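Local coordinates for protein translation initiation factor eIF-2B (Pyrococcus horikoshii, PDB 1VB5) that probably catalyses the exchange of GDP for GTP on initiation factor 2, as a member of the eIF-2B alpha/beta/delta subunit family, at residues 39-45 / 74-78; 31-35 / 47-52. One frame throughout, in Å; residues are numbered along the deposited sequence.

Contact 1: 39-45 / 74-78; sequences LDESLLE and VTNRR
Arg78 reaches across to Glu41 and Leu39, and its chain meets them in that order from base to tip. Arg78 CB touches Glu41 OE1 at 3.4 Å. CG stands anti to the backbone N (chi1 -174°) and the chain stays extended to CD, then bends at chi3, which brings the guanidinium back over the Glu41 carboxylate. The two planes are 25° apart and stacked. Because Glu41 OE1, 3.6 Å from Arg78 NH2, lies well out of the guanidinium plane, this salt bridge rests on charge alone, with no N-H pointing at the oxygen. The N-H groups at the edge serve the backbone instead: Arg78 NH1 gives Leu39 O an in-plane hydrogen bond of 2.9 Å, meeting the oxygen almost head-on (C=O...N 177°), and NH2 adds a weak one. NH1 also bonds to Ala36 O, so one side chain ties the end of helix 21-38 and the turn after it to the start of helix 78-106, within the helical N-terminal part of the chain. Glu41 sits at that start too, both carboxylate oxygens accepting weakly from Arg78 N. Just before it, Thr75 OG1 accepts from Arg77 N at 3.1 Å in an ST turn. On the next turn of helix 41-58, Leu44 CD2 packs 3.6 Å from Thr75 O, while Glu45 lays its CG 3.4 Å from that same oxygen. Glu45 and Asn76 run side by side, carboxylate and amide steeply inclined, with a weak bond from Asn76 ND2 to Glu45 OE2.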
ATOM      1  N   LEU B  39     -40.541  14.815  15.774  1.00 52.33           N
ATOM      2  CA  LEU B  39     -41.588  15.285  14.875  1.00 51.98           C
ATOM      3  C   LEU B  39     -42.989  14.737  15.113  1.00 52.52           C
ATOM      4  O   LEU B  39     -43.169  13.655  15.678  1.00 47.21           O
ATOM      5  CB  LEU B  39     -41.185  15.010  13.426  1.00 46.46           C
ATOM      6  CG  LEU B  39     -39.897  15.680  12.947  1.00 48.53           C
ATOM      7  CD1 LEU B  39     -39.670  15.344  11.487  1.00 48.97           C
ATOM      8  CD2 LEU B  39     -39.993  17.184  13.132  1.00 49.98           C
ATOM      9  N   ASP B  40     -43.978  15.509  14.666  1.00 55.28           N
ATOM     10  CA  ASP B  40     -45.379  15.124  14.783  1.00 57.64           C
ATOM     11  C   ASP B  40     -45.698  14.191  13.625  1.00 56.53           C
ATOM     12  O   ASP B  40     -45.047  14.241  12.579  1.00 54.32           O
ATOM     13  CB  ASP B  40     -46.294  16.354  14.708  1.00 63.79           C
ATOM     14  CG  ASP B  40     -46.120  17.296  15.887  1.00 69.13           C
ATOM     15  OD1 ASP B  40     -46.264  16.843  17.045  1.00 64.05           O
ATOM     16  OD2 ASP B  40     -45.847  18.495  15.652  1.00 72.17           O
ATOM     17  N   GLU B  41     -46.708  13.349  13.815  1.00 55.13           N
ATOM     18  CA  GLU B  41     -47.125  12.391  12.800  1.00 53.85           C
ATOM     19  C   GLU B  41     -47.252  12.987  11.397  1.00 51.08           C
ATOM     20  O   GLU B  41     -46.816  12.379  10.419  1.00 52.15           O
ATOM     21  CB  GLU B  41     -48.469  11.767  13.196  1.00 58.84           C
ATOM     22  CG  GLU B  41     -48.475  11.059  14.551  1.00 68.24           C
ATOM     23  CD  GLU B  41     -47.621   9.804  14.570  1.00 67.31           C
ATOM     24  OE1 GLU B  41     -46.402   9.915  14.321  1.00 75.43           O
ATOM     25  OE2 GLU B  41     -48.165   8.709  14.833  1.00 60.72           O
ATOM     26  N   SER B  42     -47.844  14.175  11.307  1.00 48.94           N
ATOM     27  CA  SER B  42     -48.074  14.843  10.025  1.00 50.07           C
ATOM     28  C   SER B  42     -46.837  15.252   9.226  1.00 49.30           C
ATOM     29  O   SER B  42     -46.920  15.444   8.014  1.00 51.53           O
ATOM     30  CB  SER B  42     -48.961  16.076  10.232  1.00 53.63           C
ATOM     31  OG  SER B  42     -48.312  17.046  11.038  1.00 57.13           O
ATOM     32  N   LEU B  43     -45.696  15.396   9.892  1.00 49.31           N
ATOM     33  CA  LEU B  43     -44.469  15.789   9.199  1.00 48.81           C
ATOM     34  C   LEU B  43     -43.492  14.624   9.065  1.00 49.93           C
ATOM     35  O   LEU B  43     -42.432  14.759   8.454  1.00 47.62           O
ATOM     36  CB  LEU B  43     -43.783  16.929   9.953  1.00 43.58           C
ATOM     37  CG  LEU B  43     -44.528  18.258  10.071  1.00 44.77           C
ATOM     38  CD1 LEU B  43     -43.704  19.220  10.910  1.00 43.69           C
ATOM     39  CD2 LEU B  43     -44.785  18.835   8.689  1.00 40.04           C
ATOM     40  N   LEU B  44     -43.869  13.481   9.626  1.00 44.24           N
ATOM     41  CA  LEU B  44     -43.026  12.294   9.621  1.00 47.06           C
ATOM     42  C   LEU B  44     -42.665  11.726   8.249  1.00 46.28           C
ATOM     43  O   LEU B  44     -41.502  11.415   7.993  1.00 46.77           O
ATOM     44  CB  LEU B  44     -43.679  11.201  10.470  1.00 42.74           C
ATOM     45  CG  LEU B  44     -42.722  10.144  11.022  1.00 50.65           C
ATOM     46  CD1 LEU B  44     -41.683  10.825  11.909  1.00 45.17           C
ATOM     47  CD2 LEU B  44     -43.499   9.096  11.813  1.00 47.38           C
ATOM     48  N   GLU B  45     -43.650  11.595   7.369  1.00 45.42           N
ATOM     49  CA  GLU B  45     -43.402  11.033   6.045  1.00 45.11           C
ATOM     50  C   GLU B  45     -42.351  11.761   5.213  1.00 45.13           C
ATOM     51  O   GLU B  45     -41.455  11.123   4.660  1.00 44.59           O
ATOM     52  CB  GLU B  45     -44.712  10.931   5.265  1.00 46.64           C
ATOM     53  CG  GLU B  45     -45.688   9.933   5.869  1.00 54.31           C
ATOM     54  CD  GLU B  45     -47.030   9.922   5.166  1.00 54.31           C
ATOM     55  OE1 GLU B  45     -47.093   9.483   3.999  1.00 58.34           O
ATOM     56  OE2 GLU B  45     -48.023  10.361   5.786  1.00 63.40           O
ATOM     57  N   VAL B  74     -41.863   4.714   4.664  1.00 30.75           N
ATOM     58  CA  VAL B  74     -42.307   6.097   4.622  1.00 32.49           C
ATOM     59  C   VAL B  74     -43.714   6.011   5.208  1.00 37.22           C
ATOM     60  O   VAL B  74     -44.674   5.669   4.512  1.00 38.43           O
ATOM     61  CB  VAL B  74     -42.361   6.627   3.176  1.00 33.01           C
ATOM     62  CG1 VAL B  74     -42.929   8.038   3.158  1.00 33.16           C
ATOM     63  CG2 VAL B  74     -40.963   6.619   2.567  1.00 32.55           C
ATOM     64  N   THR B  75     -43.819   6.293   6.501  1.00 36.49           N
ATOM     65  CA  THR B  75     -45.090   6.209   7.210  1.00 37.29           C
ATOM     66  C   THR B  75     -45.278   7.402   8.138  1.00 39.89           C
ATOM     67  O   THR B  75     -44.332   8.145   8.408  1.00 37.68           O
ATOM     68  CB  THR B  75     -45.134   4.923   8.055  1.00 34.20           C
ATOM     69  OG1 THR B  75     -46.390   4.822   8.734  1.00 39.40           O
ATOM     70  CG2 THR B  75     -44.013   4.938   9.082  1.00 33.51           C
ATOM     71  N   ASN B  76     -46.504   7.586   8.621  1.00 40.15           N
ATOM     72  CA  ASN B  76     -46.801   8.675   9.547  1.00 40.35           C
ATOM     73  C   ASN B  76     -46.964   8.099  10.949  1.00 35.82           C
ATOM     74  O   ASN B  76     -47.323   8.813  11.887  1.00 39.07           O
ATOM     75  CB  ASN B  76     -48.084   9.415   9.143  1.00 42.38           C
ATOM     76  CG  ASN B  76     -49.274   8.483   8.976  1.00 48.57           C
ATOM     77  OD1 ASN B  76     -49.490   7.573   9.780  1.00 46.06           O
ATOM     78  ND2 ASN B  76     -50.061   8.716   7.931  1.00 45.97           N
ATOM     79  N   ARG B  77     -46.692   6.804  11.082  1.00 28.78           N
ATOM     80  CA  ARG B  77     -46.806   6.118  12.362  1.00 29.37           C
ATOM     81  C   ARG B  77     -45.511   6.075  13.172  1.00 33.19           C
ATOM     82  O   ARG B  77     -44.591   5.316  12.869  1.00 32.72           O
ATOM     83  CB  ARG B  77     -47.313   4.689  12.153  1.00 28.93           C
ATOM     84  CG  ARG B  77     -48.797   4.598  11.873  1.00 29.18           C
ATOM     85  CD  ARG B  77     -49.389   3.421  12.630  1.00 32.76           C
ATOM     86  NE  ARG B  77     -49.387   2.199  11.840  1.00 21.55           N
ATOM     87  CZ  ARG B  77     -49.451   0.979  12.355  1.00 22.21           C
ATOM     88  NH1 ARG B  77     -49.515   0.806  13.667  1.00 21.44           N
ATOM     89  NH2 ARG B  77     -49.449  -0.074  11.555  1.00 30.52           N
ATOM     90  N   ARG B  78     -45.470   6.886  14.221  1.00 34.23           N
ATOM     91  CA  ARG B  78     -44.321   6.973  15.107  1.00 34.45           C
ATOM     92  C   ARG B  78     -43.864   5.592  15.549  1.00 36.35           C
ATOM     93  O   ARG B  78     -42.693   5.236  15.405  1.00 35.50           O
ATOM     94  CB  ARG B  78     -44.687   7.798  16.344  1.00 39.25           C
ATOM     95  CG  ARG B  78     -43.528   8.090  17.283  1.00 45.87           C
ATOM     96  CD  ARG B  78     -44.009   8.814  18.537  1.00 54.15           C
ATOM     97  NE  ARG B  78     -44.951   9.891  18.228  1.00 56.03           N
ATOM     98  CZ  ARG B  78     -44.675  10.937  17.454  1.00 56.45           C
ATOM     99  NH1 ARG B  78     -43.476  11.062  16.900  1.00 58.05           N
ATOM    100  NH2 ARG B  78     -45.601  11.860  17.227  1.00 56.00           N
TER

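Contact 2: 31-35 / 47-52; sequences AFLTL and AIMELR
The backbone N of Arg52 donates to Ile48 O at 2.9 Å, a bond internal to helix 41-58, and Phe32 CZ approaches that nitrogen obliquely from helix 21-38. No hydrogen bond crosses between the segments: the two helices form an antiparallel alpha-hairpin, their short segments 161° apart in direction and 11.0 Å apart at closest approach, joined by apolar side chains. Leu51 has the largest share of the contact. Chi1 (-175°) carries its CG, anti to the backbone N, toward helix 21-38, and chi2 then turns CD2 over the Phe32 ring, 3.4 Å from the centroid and 12° off the normal. This is a CH-pi contact close to the ring centre, and Leu51 CG follows beneath CE2 and CZ. The same methyl, CD2, also meets Ala31 CB at 4.0 Å and Leu35 CD2 at an equal distance, so three residues on one side of helix 21-38 enclose it. Farther along, Leu35 CD1 rests on Ala47 CB at 3.8 Å, and its CD2 lies between Ala47 and Ile48 CG1. Val6 of helix 4-14 packs against Leu51, and Leu81 of helix 78-106 against Ile48, so other helices of the bundle adjoin the pair. The guanidinium of Arg52 points elsewhere, with NH2 bonded to Ile72 O. At the rim of the Phe32 ring, near its plane, Ile48 CG2 stands 4.1 Å from CE2.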
ATOM      1  N   ALA B  31     -30.487   7.824  14.026  1.00 36.84           N
ATOM      2  CA  ALA B  31     -31.019   9.036  13.417  1.00 37.51           C
ATOM      3  C   ALA B  31     -32.528   8.904  13.242  1.00 41.60           C
ATOM      4  O   ALA B  31     -33.283   9.822  13.564  1.00 38.97           O
ATOM      5  CB  ALA B  31     -30.356   9.280  12.067  1.00 38.09           C
ATOM      6  N   PHE B  32     -32.967   7.757  12.730  1.00 41.59           N
ATOM      7  CA  PHE B  32     -34.392   7.529  12.526  1.00 42.45           C
ATOM      8  C   PHE B  32     -35.137   7.420  13.855  1.00 38.20           C
ATOM      9  O   PHE B  32     -36.261   7.895  13.970  1.00 35.27           O
ATOM     10  CB  PHE B  32     -34.628   6.275  11.676  1.00 34.08           C
ATOM     11  CG  PHE B  32     -34.307   6.462  10.219  1.00 29.42           C
ATOM     12  CD1 PHE B  32     -33.064   6.094   9.710  1.00 32.66           C
ATOM     13  CD2 PHE B  32     -35.241   7.026   9.358  1.00 26.80           C
ATOM     14  CE1 PHE B  32     -32.756   6.286   8.362  1.00 27.42           C
ATOM     15  CE2 PHE B  32     -34.946   7.224   8.011  1.00 31.63           C
ATOM     16  CZ  PHE B  32     -33.699   6.852   7.512  1.00 31.79           C
ATOM     17  N   LEU B  33     -34.508   6.799  14.852  1.00 41.18           N
ATOM     18  CA  LEU B  33     -35.116   6.660  16.175  1.00 42.84           C
ATOM     19  C   LEU B  33     -35.290   8.039  16.795  1.00 45.42           C
ATOM     20  O   LEU B  33     -36.245   8.285  17.536  1.00 47.58           O
ATOM     21  CB  LEU B  33     -34.240   5.800  17.089  1.00 36.20           C
ATOM     22  CG  LEU B  33     -34.286   4.290  16.862  1.00 39.10           C
ATOM     23  CD1 LEU B  33     -33.247   3.607  17.739  1.00 43.72           C
ATOM     24  CD2 LEU B  33     -35.681   3.772  17.181  1.00 41.36           C
ATOM     25  N   THR B  34     -34.353   8.929  16.486  1.00 42.69           N
ATOM     26  CA  THR B  34     -34.372  10.297  16.982  1.00 38.00           C
ATOM     27  C   THR B  34     -35.484  11.076  16.287  1.00 39.75           C
ATOM     28  O   THR B  34     -36.209  11.843  16.915  1.00 40.98           O
ATOM     29  CB  THR B  34     -33.018  10.995  16.716  1.00 37.99           C
ATOM     30  OG1 THR B  34     -31.999  10.369  17.506  1.00 35.47           O
ATOM     31  CG2 THR B  34     -33.093  12.477  17.061  1.00 33.99           C
ATOM     32  N   LEU B  35     -35.607  10.870  14.982  1.00 40.67           N
ATOM     33  CA  LEU B  35     -36.626  11.539  14.188  1.00 43.28           C
ATOM     34  C   LEU B  35     -38.019  11.265  14.768  1.00 50.96           C
ATOM     35  O   LEU B  35     -38.884  12.142  14.777  1.00 51.65           O
ATOM     36  CB  LEU B  35     -36.557  11.034  12.747  1.00 40.69           C
ATOM     37  CG  LEU B  35     -37.380  11.769  11.691  1.00 40.04           C
ATOM     38  CD1 LEU B  35     -36.821  13.168  11.500  1.00 40.66           C
ATOM     39  CD2 LEU B  35     -37.332  11.000  10.381  1.00 37.40           C
ATOM     40  N   ALA B  47     -40.076  13.860   6.318  1.00 40.64           N
ATOM     41  CA  ALA B  47     -38.823  13.848   7.061  1.00 40.62           C
ATOM     42  C   ALA B  47     -38.079  12.537   6.825  1.00 42.66           C
ATOM     43  O   ALA B  47     -36.855  12.519   6.727  1.00 42.32           O
ATOM     44  CB  ALA B  47     -39.092  14.030   8.540  1.00 31.65           C
ATOM     45  N   ILE B  48     -38.825  11.441   6.740  1.00 39.93           N
ATOM     46  CA  ILE B  48     -38.226  10.134   6.508  1.00 40.23           C
ATOM     47  C   ILE B  48     -37.635  10.080   5.098  1.00 40.51           C
ATOM     48  O   ILE B  48     -36.590   9.468   4.872  1.00 38.74           O
ATOM     49  CB  ILE B  48     -39.270   9.007   6.687  1.00 35.61           C
ATOM     50  CG1 ILE B  48     -39.800   9.025   8.126  1.00 34.07           C
ATOM     51  CG2 ILE B  48     -38.644   7.654   6.383  1.00 28.66           C
ATOM     52  CD1 ILE B  48     -40.879   8.000   8.405  1.00 34.75           C
ATOM     53  N   MET B  49     -38.309  10.729   4.156  1.00 42.56           N
ATOM     54  CA  MET B  49     -37.845  10.772   2.773  1.00 46.97           C
ATOM     55  C   MET B  49     -36.526  11.529   2.704  1.00 44.95           C
ATOM     56  O   MET B  49     -35.603  11.132   1.995  1.00 41.63           O
ATOM     57  CB  MET B  49     -38.879  11.475   1.892  1.00 48.13           C
ATOM     58  CG  MET B  49     -40.186  10.726   1.741  1.00 58.37           C
ATOM     59  SD  MET B  49     -40.053   9.346   0.597  1.00 68.96           S
ATOM     60  CE  MET B  49     -40.840  10.061  -0.855  1.00 68.81           C
ATOM     61  N   GLU B  50     -36.447  12.626   3.450  1.00 44.30           N
ATOM     62  CA  GLU B  50     -35.247  13.446   3.473  1.00 44.39           C
ATOM     63  C   GLU B  50     -34.102  12.742   4.195  1.00 39.60           C
ATOM     64  O   GLU B  50     -32.961  12.788   3.742  1.00 38.62           O
ATOM     65  CB  GLU B  50     -35.539  14.795   4.142  1.00 47.22           C
ATOM     66  CG  GLU B  50     -34.359  15.759   4.122  1.00 60.83           C
ATOM     67  CD  GLU B  50     -34.734  17.163   4.569  1.00 66.24           C
ATOM     68  OE1 GLU B  50     -35.160  17.330   5.732  1.00 69.45           O
ATOM     69  OE2 GLU B  50     -34.602  18.103   3.752  1.00 67.64           O
ATOM     70  N   LEU B  51     -34.405  12.093   5.317  1.00 36.12           N
ATOM     71  CA  LEU B  51     -33.374  11.391   6.071  1.00 36.94           C
ATOM     72  C   LEU B  51     -32.851  10.205   5.261  1.00 40.36           C
ATOM     73  O   LEU B  51     -31.668   9.876   5.328  1.00 41.25           O
ATOM     74  CB  LEU B  51     -33.915  10.915   7.423  1.00 33.09           C
ATOM     75  CG  LEU B  51     -32.871  10.276   8.344  1.00 33.64           C
ATOM     76  CD1 LEU B  51     -31.685  11.219   8.508  1.00 34.85           C
ATOM     77  CD2 LEU B  51     -33.491   9.960   9.697  1.00 30.69           C
ATOM     78  N   ARG B  52     -33.736   9.565   4.501  1.00 37.59           N
ATOM     79  CA  ARG B  52     -33.344   8.440   3.659  1.00 37.34           C
ATOM     80  C   ARG B  52     -32.188   8.880   2.766  1.00 43.24           C
ATOM     81  O   ARG B  52     -31.198   8.164   2.598  1.00 41.51           O
ATOM     82  CB  ARG B  52     -34.505   8.007   2.763  1.00 36.70           C
ATOM     83  CG  ARG B  52     -35.369   6.885   3.301  1.00 30.79           C
ATOM     84  CD  ARG B  52     -36.386   6.470   2.250  1.00 32.15           C
ATOM     85  NE  ARG B  52     -37.102   5.255   2.626  1.00 30.32           N
ATOM     86  CZ  ARG B  52     -37.990   4.640   1.849  1.00 32.04           C
ATOM     87  NH1 ARG B  52     -38.275   5.123   0.648  1.00 26.04           N
ATOM     88  NH2 ARG B  52     -38.596   3.541   2.279  1.00 30.70           N
TER

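Both contacts use helix 41-58, contact 1 through its first turn and the preceding loop, contact 2 through the turns that follow; their centres lie 10 Å apart and they touch directly. Ala47 CB, already against Leu35 in contact 2, is also met by Leu39 CD1 of contact 1 at 3.3 Å. One residue on, Ile48 CD1 comes within 3.5 Å of Thr75 O. Val74 CG2 lies 3.5 Å from Met49 SD and touches Arg52 as well, so the 74-78 loop follows the helix from one contact to the other. Contact 1 mixes hydrogen bonds and a salt bridge with packing at the surface, whereas contact 2 is apolar and buried.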